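PDB 6KME: phytochromobilin synthase, which reduces biliverdin IX alpha to phytochromobilin, probably with electrons from ferredoxin, and so supplies the chromophore of plant phytochromes. Local coordinates for residues R82-L87 / F261-G265; M95-A101 / F113-T119. The protein carries 1 engineered substitution. All blocks are in the same frame, centred on the assembly; numbering follows the deposited sequence.

Contact 1 (R82-L87 / F261-G265); sequences RLLRSL and FLFNG
Arg82, at a corner of the chain, reaches to the segment that leaves helix 251-262 and takes hold of Asn264 end-on. Its NH2 donates to the backbone O of Asn264 at 2.9 Å, while its NH1 bonds OD1 of the same residue at 3.2 Å with an N-H...O angle of 137°; guanidinium and amide lie almost in one plane. NH2 also bonds Gln228 of helix 218-238, and Asn264 ND2 turns back to the carbonyl of Lys260. Leu83, next along, rests its CD2 on Asn264 CB at 3.8 Å.

Arg85 carries the largest share of the contact. Its CG sits off-centre over the Phe261 ring, 4.2 Å from the centroid, in a CH-pi contact, and the bend at chi2 (-71°) sends the guanidinium on to the end of the helix. There NE and NH2 share one acceptor, Leu262 O, at 2.8 Å from NE and 3.0 Å from NH2. Leu262 CD2 lies over one face of the guanidinium, toward the rim. The O of Ser86 approaches the edge of the Phe261 ring, and Leu87 CB meets Leu262 CD2 at 3.9 Å.

Two arginines thus satisfy backbone carbonyls where helix 251-262 ends, joining it to the central sheet. With its third nitrogen, NH1, in a salt bridge to Asp99, the buried Arg85 charge is probably well compensated.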
ATOM      1  N   ARG A  82       8.226   9.449   6.972  1.00 24.57           N
ATOM      2  CA  ARG A  82       8.640   8.592   8.080  1.00 25.91           C
ATOM      3  C   ARG A  82       9.376   7.350   7.579  1.00 28.61           C
ATOM      4  O   ARG A  82      10.391   6.940   8.159  1.00 22.76           O
ATOM      5  CB  ARG A  82       7.415   8.196   8.916  1.00 24.54           C
ATOM      6  CG  ARG A  82       7.736   7.430  10.194  1.00 26.09           C
ATOM      7  CD  ARG A  82       6.490   7.055  10.964  1.00 30.63           C
ATOM      8  NE  ARG A  82       5.648   6.087  10.238  1.00 29.75           N
ATOM      9  CZ  ARG A  82       5.883   4.783  10.162  1.00 30.50           C
ATOM     10  NH1 ARG A  82       6.946   4.264  10.763  1.00 24.89           N
ATOM     11  NH2 ARG A  82       5.050   3.990   9.484  1.00 26.92           N
ATOM     12  N   LEU A  83       8.886   6.738   6.506  1.00 21.53           N
ATOM     13  CA  LEU A  83       9.463   5.480   6.034  1.00 22.70           C
ATOM     14  C   LEU A  83       9.110   5.280   4.572  1.00 21.48           C
ATOM     15  O   LEU A  83       7.929   5.267   4.212  1.00 21.49           O
ATOM     16  CB  LEU A  83       8.967   4.289   6.865  1.00 24.74           C
ATOM     17  CG  LEU A  83       9.486   2.941   6.355  1.00 20.91           C
ATOM     18  CD1 LEU A  83      11.036   2.907   6.310  1.00 20.32           C
ATOM     19  CD2 LEU A  83       8.934   1.794   7.200  1.00 23.58           C
ATOM     20  N   LEU A  84      10.125   5.130   3.737  1.00 21.24           N
ATOM     21  CA  LEU A  84       9.966   4.672   2.366  1.00 17.68           C
ATOM     22  C   LEU A  84      10.646   3.315   2.293  1.00 23.81           C
ATOM     23  O   LEU A  84      11.847   3.216   2.555  1.00 25.97           O
ATOM     24  CB  LEU A  84      10.606   5.646   1.378  1.00 21.25           C
ATOM     25  CG  LEU A  84      10.513   5.344  -0.118  1.00 30.18           C
ATOM     26  CD1 LEU A  84       9.082   5.467  -0.561  1.00 38.44           C
ATOM     27  CD2 LEU A  84      11.395   6.328  -0.913  1.00 33.03           C
ATOM     28  N   ARG A  85       9.886   2.267   1.957  1.00 24.27           N
ATOM     29  CA  ARG A  85      10.455   0.927   2.031  1.00 21.84           C
ATOM     30  C   ARG A  85       9.935   0.060   0.890  1.00 22.98           C
ATOM     31  O   ARG A  85       8.802   0.218   0.416  1.00 20.43           O
ATOM     32  CB  ARG A  85      10.188   0.286   3.411  1.00 22.05           C
ATOM     33  CG  ARG A  85       8.954  -0.618   3.519  1.00 25.00           C
ATOM     34  CD  ARG A  85       7.652   0.167   3.454  1.00 26.95           C
ATOM     35  NE  ARG A  85       6.453  -0.666   3.677  1.00 28.56           N
ATOM     36  CZ  ARG A  85       5.856  -1.403   2.741  1.00 18.53           C
ATOM     37  NH1 ARG A  85       6.357  -1.450   1.518  1.00 20.10           N
ATOM     38  NH2 ARG A  85       4.754  -2.097   3.031  1.00 17.96           N
ATOM     39  N   SER A  86      10.801  -0.843   0.430  1.00 21.34           N
ATOM     40  CA  SER A  86      10.454  -1.763  -0.639  1.00 20.93           C
ATOM     41  C   SER A  86      10.851  -3.184  -0.262  1.00 24.41           C
ATOM     42  O   SER A  86      11.885  -3.416   0.380  1.00 23.38           O
ATOM     43  CB  SER A  86      11.129  -1.381  -1.960  1.00 24.68           C
ATOM     44  OG  SER A  86      12.532  -1.511  -1.860  1.00 26.56           O
ATOM     45  N   LEU A  87      10.006  -4.124  -0.657  1.00 20.71           N
ATOM     46  CA  LEU A  87      10.318  -5.545  -0.645  1.00 22.56           C
ATOM     47  C   LEU A  87      10.172  -6.018  -2.078  1.00 24.34           C
ATOM     48  O   LEU A  87       9.151  -5.748  -2.718  1.00 25.22           O
ATOM     49  CB  LEU A  87       9.388  -6.323   0.288  1.00 21.77           C
ATOM     50  CG  LEU A  87       9.400  -7.857   0.147  1.00 27.19           C
ATOM     51  CD1 LEU A  87      10.754  -8.452   0.566  1.00 27.16           C
ATOM     52  CD2 LEU A  87       8.271  -8.492   0.944  1.00 29.62           C
ATOM     53  N   PHE A 261       8.995  -4.342   9.594  1.00 21.83           N
ATOM     54  CA  PHE A 261       9.512  -3.731   8.369  1.00 22.65           C
ATOM     55  C   PHE A 261       8.379  -3.218   7.488  1.00 25.36           C
ATOM     56  O   PHE A 261       8.250  -1.999   7.320  1.00 21.57           O
ATOM     57  CB  PHE A 261      10.426  -4.701   7.610  1.00 25.29           C
ATOM     58  CG  PHE A 261      10.978  -4.130   6.335  1.00 29.22           C
ATOM     59  CD1 PHE A 261      12.058  -3.250   6.367  1.00 26.73           C
ATOM     60  CD2 PHE A 261      10.381  -4.425   5.107  1.00 27.25           C
ATOM     61  CE1 PHE A 261      12.560  -2.702   5.203  1.00 25.90           C
ATOM     62  CE2 PHE A 261      10.878  -3.887   3.935  1.00 25.79           C
ATOM     63  CZ  PHE A 261      11.971  -3.017   3.980  1.00 28.75           C
ATOM     64  N   LEU A 262       7.544  -4.098   6.923  1.00 19.50           N
ATOM     65  CA  LEU A 262       6.553  -3.644   5.950  1.00 17.94           C
ATOM     66  C   LEU A 262       5.588  -2.656   6.574  1.00 20.30           C
ATOM     67  O   LEU A 262       5.225  -1.655   5.949  1.00 19.89           O
ATOM     68  CB  LEU A 262       5.776  -4.838   5.376  1.00 18.90           C
ATOM     69  CG  LEU A 262       6.613  -5.804   4.525  1.00 21.98           C
ATOM     70  CD1 LEU A 262       5.790  -7.026   4.175  1.00 18.69           C
ATOM     71  CD2 LEU A 262       7.112  -5.105   3.243  1.00 21.91           C
ATOM     72  N   PHE A 263       5.140  -2.926   7.797  1.00 21.26           N
ATOM     73  CA  PHE A 263       4.206  -2.037   8.470  1.00 17.65           C
ATOM     74  C   PHE A 263       4.801  -1.554   9.774  1.00 19.89           C
ATOM     75  O   PHE A 263       4.110  -1.376  10.776  1.00 20.25           O
ATOM     76  CB  PHE A 263       2.847  -2.721   8.606  1.00 15.40           C
ATOM     77  CG  PHE A 263       2.345  -3.169   7.270  1.00 19.73           C
ATOM     78  CD1 PHE A 263       2.032  -2.224   6.302  1.00 17.98           C
ATOM     79  CD2 PHE A 263       2.348  -4.502   6.921  1.00 17.44           C
ATOM     80  CE1 PHE A 263       1.646  -2.614   5.032  1.00 20.41           C
ATOM     81  CE2 PHE A 263       1.958  -4.906   5.657  1.00 25.38           C
ATOM     82  CZ  PHE A 263       1.610  -3.961   4.711  1.00 24.12           C
ATOM     83  N   ASN A 264       6.118  -1.332   9.740  1.00 19.58           N
ATOM     84  CA  ASN A 264       6.831  -0.663  10.820  1.00 23.78           C
ATOM     85  C   ASN A 264       6.039   0.550  11.286  1.00 23.38           C
ATOM     86  O   ASN A 264       5.551   1.340  10.471  1.00 25.85           O
ATOM     87  CB  ASN A 264       8.223  -0.246  10.332  1.00 21.49           C
ATOM     88  CG  ASN A 264       8.991   0.547  11.365  1.00 23.50           C
ATOM     89  OD1 ASN A 264       8.833   1.758  11.463  1.00 28.15           O
ATOM     90  ND2 ASN A 264       9.839  -0.128  12.131  1.00 24.47           N
ATOM     91  N   GLY A 265       5.879   0.667  12.598  1.00 23.54           N
ATOM     92  CA  GLY A 265       5.025   1.663  13.203  1.00 24.74           C
ATOM     93  C   GLY A 265       3.791   1.082  13.864  1.00 24.88           C
ATOM     94  O   GLY A 265       3.181   1.753  14.711  1.00 23.07           O
TER

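Contact 2 (M95-A101 / F113-T119); sequences MQVLDFA and FCANFFT. With BLA (biliverdine IX alpha), chain B.
Part of the wall of the biliverdin pocket is an antiparallel beta hairpin, whose strands 96-104 and 112-119 sit in the middle of the sheet. Six backbone hydrogen bonds join them through the pairs Gln96 with Thr119, Leu98 with Phe117 and Phe100 with Ala115; Leu98 N meets Phe117 O at 3.0 Å.

The face bearing Val97, Asp99, Ala101, Cys114, Asn116 and Phe118 turns to the pigment. Asn116 ND2 donates to the lactam oxygen OC of biliverdin at 2.7 Å, with an N-H...O angle of 150°. Its chi1 of -78°, with CG beside the backbone N, brings the amide alongside the Asp99 side chain, their planes 63° apart. One water bridges the two residues, donating to Asp99 OD1 at 2.7 Å and to Asn116 OD1 at 2.6 Å. Asn116 OD1 also accepts from Arg235. Near the same end ring, Val97 CG1 presses on the pigment methyl CMC at 3.4 Å. The Phe118 ring takes methyl CMD over one face and Val97 CG2 against CD1 at 3.6 Å, while Met95 SD makes an oblique Met-aromatic contact with it.

On the other face, Leu98 lies beside Phe117, and Phe100 CD1 meets Phe113 CE2 edge to edge at 3.8 Å, under helices 34-47 and 188-211.

A single amide hydrogen bond to the lactam carbonyl is therefore flanked by the apolar contacts of Val97 and Phe118. Arg235 and the bridging water hold the Asn116 amide, which itself meets the pigment, while Arg85 acts from the second shell through Asp99.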
ATOM      1  N   MET A  95       7.717 -16.179 -10.263  1.00 35.30           N
ATOM      2  CA  MET A  95       7.126 -15.261  -9.303  1.00 32.91           C
ATOM      3  C   MET A  95       7.946 -13.982  -9.222  1.00 30.36           C
ATOM      4  O   MET A  95       9.168 -14.021  -9.054  1.00 42.16           O
ATOM      5  CB  MET A  95       7.036 -15.901  -7.922  1.00 36.40           C
ATOM      6  CG  MET A  95       6.448 -14.945  -6.880  1.00 41.80           C
ATOM      7  SD  MET A  95       6.153 -15.696  -5.260  1.00 54.67           S
ATOM      8  CE  MET A  95       7.816 -15.772  -4.614  1.00 59.49           C
ATOM      9  N   GLN A  96       7.265 -12.844  -9.342  1.00 27.94           N
ATOM     10  CA  GLN A  96       7.861 -11.534  -9.114  1.00 32.14           C
ATOM     11  C   GLN A  96       6.904 -10.729  -8.244  1.00 25.47           C
ATOM     12  O   GLN A  96       5.710 -10.640  -8.554  1.00 25.31           O
ATOM     13  CB  GLN A  96       8.125 -10.796 -10.433  1.00 35.77           C
ATOM     14  CG  GLN A  96       8.876 -11.616 -11.469  1.00 59.61           C
ATOM     15  CD  GLN A  96      10.374 -11.585 -11.250  1.00 78.66           C
ATOM     16  OE1 GLN A  96      10.903 -10.647 -10.652  1.00 82.21           O
ATOM     17  NE2 GLN A  96      11.070 -12.611 -11.732  1.00 83.94           N
ATOM     18  N   VAL A  97       7.416 -10.159  -7.160  1.00 24.47           N
ATOM     19  CA  VAL A  97       6.593  -9.419  -6.213  1.00 22.67           C
ATOM     20  C   VAL A  97       7.244  -8.070  -5.927  1.00 22.11           C
ATOM     21  O   VAL A  97       8.466  -7.982  -5.765  1.00 23.85           O
ATOM     22  CB  VAL A  97       6.388 -10.197  -4.896  1.00 25.41           C
ATOM     23  CG1 VAL A  97       5.536  -9.376  -3.950  1.00 23.59           C
ATOM     24  CG2 VAL A  97       5.755 -11.577  -5.159  1.00 27.74           C
ATOM     25  N   LEU A  98       6.418  -7.024  -5.862  1.00 21.09           N
ATOM     26  CA  LEU A  98       6.820  -5.710  -5.381  1.00 20.12           C
ATOM     27  C   LEU A  98       5.835  -5.250  -4.312  1.00 21.22           C
ATOM     28  O   LEU A  98       4.621  -5.245  -4.540  1.00 23.68           O
ATOM     29  CB  LEU A  98       6.878  -4.676  -6.523  1.00 19.21           C
ATOM     30  CG  LEU A  98       7.244  -3.242  -6.076  1.00 18.89           C
ATOM     31  CD1 LEU A  98       8.691  -3.179  -5.594  1.00 22.02           C
ATOM     32  CD2 LEU A  98       7.008  -2.215  -7.198  1.00 28.26           C
ATOM     33  N   ASP A  99       6.357  -4.880  -3.143  1.00 21.19           N
ATOM     34  CA  ASP A  99       5.622  -4.106  -2.143  1.00 18.13           C
ATOM     35  C   ASP A  99       6.449  -2.859  -1.868  1.00 18.60           C
ATOM     36  O   ASP A  99       7.502  -2.941  -1.228  1.00 22.77           O
ATOM     37  CB  ASP A  99       5.382  -4.891  -0.849  1.00 20.37           C
ATOM     38  CG  ASP A  99       4.496  -4.119   0.171  1.00 33.12           C
ATOM     39  OD1 ASP A  99       4.452  -2.868   0.119  1.00 35.57           O
ATOM     40  OD2 ASP A  99       3.836  -4.767   1.019  1.00 39.46           O
ATOM     41  N   PHE A 100       5.950  -1.717  -2.335  1.00 21.91           N
ATOM     42  CA  PHE A 100       6.611  -0.424  -2.245  1.00 22.90           C
ATOM     43  C   PHE A 100       5.622   0.549  -1.617  1.00 22.80           C
ATOM     44  O   PHE A 100       4.493   0.672  -2.101  1.00 25.00           O
ATOM     45  CB  PHE A 100       7.039   0.033  -3.651  1.00 21.89           C
ATOM     46  CG  PHE A 100       7.794   1.322  -3.674  1.00 25.22           C
ATOM     47  CD1 PHE A 100       7.122   2.534  -3.717  1.00 29.94           C
ATOM     48  CD2 PHE A 100       9.183   1.323  -3.662  1.00 20.75           C
ATOM     49  CE1 PHE A 100       7.834   3.737  -3.739  1.00 23.54           C
ATOM     50  CE2 PHE A 100       9.892   2.513  -3.667  1.00 32.01           C
ATOM     51  CZ  PHE A 100       9.214   3.716  -3.709  1.00 24.50           C
ATOM     52  N   ALA A 101       6.020   1.211  -0.527  1.00 22.91           N
ATOM     53  CA  ALA A 101       5.132   2.137   0.167  1.00 16.79           C
ATOM     54  C   ALA A 101       5.909   3.332   0.703  1.00 21.78           C
ATOM     55  O   ALA A 101       7.089   3.229   1.056  1.00 21.65           O
ATOM     56  CB  ALA A 101       4.397   1.465   1.342  1.00 16.99           C
ATOM     57  N   PHE A 113       1.474   6.338  -0.269  1.00 19.72           N
ATOM     58  CA  PHE A 113       1.699   5.741  -1.576  1.00 23.21           C
ATOM     59  C   PHE A 113       1.811   4.235  -1.412  1.00 22.56           C
ATOM     60  O   PHE A 113       2.507   3.750  -0.519  1.00 19.60           O
ATOM     61  CB  PHE A 113       2.956   6.292  -2.263  1.00 24.62           C
ATOM     62  CG  PHE A 113       3.136   5.759  -3.669  1.00 21.50           C
ATOM     63  CD1 PHE A 113       2.484   6.365  -4.743  1.00 17.10           C
ATOM     64  CD2 PHE A 113       3.902   4.616  -3.908  1.00 23.63           C
ATOM     65  CE1 PHE A 113       2.609   5.848  -6.049  1.00 25.06           C
ATOM     66  CE2 PHE A 113       4.031   4.094  -5.194  1.00 24.73           C
ATOM     67  CZ  PHE A 113       3.386   4.717  -6.272  1.00 21.68           C
ATOM     68  N   CYS A 114       1.129   3.493  -2.286  1.00 19.66           N
ATOM     69  CA  CYS A 114       0.961   2.051  -2.125  1.00 19.28           C
ATOM     70  C   CYS A 114       1.062   1.370  -3.487  1.00 23.37           C
ATOM     71  O   CYS A 114       0.261   1.653  -4.383  1.00 24.03           O
ATOM     72  CB  CYS A 114      -0.387   1.762  -1.457  1.00 23.69           C
ATOM     73  SG  CYS A 114      -0.891   0.023  -1.406  1.00 31.26           S
ATOM     74  N   ALA A 115       2.045   0.481  -3.651  1.00 21.71           N
ATOM     75  CA  ALA A 115       2.166  -0.348  -4.854  1.00 21.09           C
ATOM     76  C   ALA A 115       2.415  -1.782  -4.412  1.00 27.82           C
ATOM     77  O   ALA A 115       3.452  -2.080  -3.805  1.00 22.35           O
ATOM     78  CB  ALA A 115       3.287   0.136  -5.772  1.00 23.73           C
ATOM     79  N   ASN A 116       1.457  -2.663  -4.703  1.00 20.32           N
ATOM     80  CA  ASN A 116       1.514  -4.076  -4.320  1.00 15.45           C
ATOM     81  C   ASN A 116       1.245  -4.907  -5.572  1.00 19.49           C
ATOM     82  O   ASN A 116       0.091  -5.071  -5.993  1.00 19.94           O
ATOM     83  CB  ASN A 116       0.515  -4.392  -3.212  1.00 19.56           C
ATOM     84  CG  ASN A 116       1.003  -3.948  -1.854  1.00 34.72           C
ATOM     85  OD1 ASN A 116       0.898  -2.775  -1.501  1.00 28.79           O
ATOM     86  ND2 ASN A 116       1.556  -4.876  -1.091  1.00 26.67           N
ATOM     87  N   PHE A 117       2.312  -5.426  -6.175  1.00 21.19           N
ATOM     88  CA  PHE A 117       2.221  -6.162  -7.433  1.00 21.01           C
ATOM     89  C   PHE A 117       2.568  -7.620  -7.177  1.00 22.26           C
ATOM     90  O   PHE A 117       3.688  -7.923  -6.752  1.00 21.66           O
ATOM     91  CB  PHE A 117       3.178  -5.593  -8.476  1.00 21.67           C
ATOM     92  CG  PHE A 117       2.990  -4.126  -8.778  1.00 26.37           C
ATOM     93  CD1 PHE A 117       1.858  -3.431  -8.361  1.00 25.55           C
ATOM     94  CD2 PHE A 117       3.948  -3.455  -9.513  1.00 22.60           C
ATOM     95  CE1 PHE A 117       1.702  -2.082  -8.657  1.00 22.60           C
ATOM     96  CE2 PHE A 117       3.795  -2.095  -9.816  1.00 21.78           C
ATOM     97  CZ  PHE A 117       2.665  -1.421  -9.388  1.00 23.42           C
ATOM     98  N   PHE A 118       1.630  -8.523  -7.447  1.00 20.75           N
ATOM     99  CA  PHE A 118       1.908  -9.949  -7.338  1.00 23.17           C
ATOM    100  C   PHE A 118       1.814 -10.588  -8.722  1.00 27.24           C
ATOM    101  O   PHE A 118       0.722 -10.691  -9.299  1.00 25.95           O
ATOM    102  CB  PHE A 118       0.971 -10.642  -6.354  1.00 22.10           C
ATOM    103  CG  PHE A 118       1.218 -12.115  -6.272  1.00 24.07           C
ATOM    104  CD1 PHE A 118       2.324 -12.608  -5.583  1.00 27.23           C
ATOM    105  CD2 PHE A 118       0.395 -13.007  -6.935  1.00 22.90           C
ATOM    106  CE1 PHE A 118       2.574 -13.981  -5.533  1.00 27.24           C
ATOM    107  CE2 PHE A 118       0.638 -14.373  -6.886  1.00 26.55           C
ATOM    108  CZ  PHE A 118       1.730 -14.856  -6.178  1.00 26.22           C
ATOM    109  N   THR A 119       2.952 -11.063  -9.226  1.00 22.23           N
ATOM    110  CA  THR A 119       3.064 -11.559 -10.588  1.00 22.81           C
ATOM    111  C   THR A 119       3.578 -12.993 -10.605  1.00 27.49           C
ATOM    112  O   THR A 119       4.462 -13.362  -9.826  1.00 25.81           O
ATOM    113  CB  THR A 119       3.987 -10.633 -11.402  1.00 22.86           C
ATOM    114  OG1 THR A 119       3.396  -9.322 -11.458  1.00 28.97           O
ATOM    115  CG2 THR A 119       4.198 -11.155 -12.805  1.00 28.20           C
TER
HETATM  116  CHA BLA B 401      -4.607 -10.739  -3.769  1.00 26.90           C
HETATM  117  NA  BLA B 401      -4.100  -8.372  -2.838  1.00 22.67           N
HETATM  118  C1A BLA B 401      -4.997  -9.340  -3.320  1.00 25.68           C
HETATM  119  C2A BLA B 401      -6.337  -8.751  -3.285  1.00 19.64           C
HETATM  120  C3A BLA B 401      -6.198  -7.394  -2.756  1.00 18.48           C
HETATM  121  C4A BLA B 401      -4.805  -7.184  -2.485  1.00 26.86           C
HETATM  122  CMA BLA B 401      -7.276  -6.331  -2.527  1.00 21.24           C
HETATM  123  CAA BLA B 401      -7.607  -9.536  -3.720  1.00 19.04           C
HETATM  124  CBA BLA B 401      -8.039 -10.436  -2.593  1.00 18.80           C
HETATM  125  CGA BLA B 401      -9.033  -9.686  -1.633  1.00 21.66           C
HETATM  126  O1A BLA B 401      -9.949  -9.214  -2.241  1.00 18.06           O
HETATM  127  O2A BLA B 401      -8.704  -9.730  -0.484  1.00 21.19           O
HETATM  128  CHB BLA B 401      -4.109  -5.926  -1.948  1.00 23.03           C
HETATM  129  NB  BLA B 401      -5.598  -5.109  -0.210  1.00 27.32           N
HETATM  130  C1B BLA B 401      -4.348  -5.080  -0.870  1.00 32.80           C
HETATM  131  C2B BLA B 401      -3.754  -3.687  -0.390  1.00 26.85           C
HETATM  132  C3B BLA B 401      -4.520  -3.178   0.652  1.00 24.99           C
HETATM  133  C4B BLA B 401      -5.709  -4.127   0.821  1.00 26.69           C
HETATM  134  CMB BLA B 401      -2.391  -3.236  -0.885  1.00 32.39           C
HETATM  135  OB  BLA B 401      -6.606  -4.165   1.647  1.00 24.53           O
HETATM  136  CAB BLA B 401      -4.564  -1.990   1.580  1.00 24.98           C
HETATM  137  CBB BLA B 401      -5.300  -1.570   2.636  1.00 35.01           C
HETATM  138  NC  BLA B 401       0.390  -9.509  -2.490  1.00 34.64           N
HETATM  139  C1C BLA B 401       1.260  -8.481  -2.058  1.00 46.34           C
HETATM  140  C2C BLA B 401       2.584  -9.179  -1.720  1.00 36.77           C
HETATM  141  C3C BLA B 401       2.412 -10.540  -1.973  1.00 23.62           C
HETATM  142  C4C BLA B 401       0.973 -10.791  -2.483  1.00 25.11           C
HETATM  143  CMC BLA B 401       3.751  -8.328  -1.204  1.00 38.79           C
HETATM  144  OC  BLA B 401       0.822  -7.342  -2.041  1.00 58.59           O
HETATM  145  CAC BLA B 401       3.440 -11.598  -1.782  1.00 28.03           C
HETATM  146  CBC BLA B 401       4.447 -11.765  -0.896  1.00 36.83           C
HETATM  147  CHD BLA B 401       0.226 -11.871  -2.872  1.00 19.95           C
HETATM  148  ND  BLA B 401      -2.152 -10.904  -3.217  1.00 27.70           N
HETATM  149  C1D BLA B 401      -1.253 -11.887  -3.215  1.00 25.66           C
HETATM  150  C2D BLA B 401      -1.847 -13.219  -3.637  1.00 24.64           C
HETATM  151  C3D BLA B 401      -3.182 -12.988  -3.910  1.00 27.05           C
HETATM  152  C4D BLA B 401      -3.440 -11.476  -3.648  1.00 25.16           C
HETATM  153  CMD BLA B 401      -0.981 -14.464  -3.689  1.00 23.81           C
HETATM  154  CAD BLA B 401      -4.320 -13.904  -4.376  1.00 23.27           C
HETATM  155  CBD BLA B 401      -4.793 -14.878  -3.314  1.00 26.66           C
HETATM  156  CGD BLA B 401      -5.575 -14.218  -2.095  1.00 32.64           C
HETATM  157  O1D BLA B 401      -5.128 -14.596  -1.026  1.00 31.16           O
HETATM  158  O2D BLA B 401      -6.477 -13.463  -2.434  1.00 29.38           O
HETATM  159  O   HOH W   1       2.358  -1.244   0.088  1.00 25.71           O

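Overall arrangement
From the N terminus, the chain first runs through helix 34-47 and strands 51-63 and 69-77 to strand 81-91, where contact 1 begins. The next strand, 96-104, turns back along it and then pairs with 112-119, so contact 2 closes a short hairpin loop of 11 residues. Only after 173 intervening residues, many of them helical, does helix 251-262 return to strand 81-91; this long loop encloses the whole of contact 2. The centres lie 13 Å apart, and neighbouring strands 81-91 and 96-104 connect them directly. Contact 1 ties a late helix to the sheet, whereas contact 2 extends the sheet itself across the bilin-binding side.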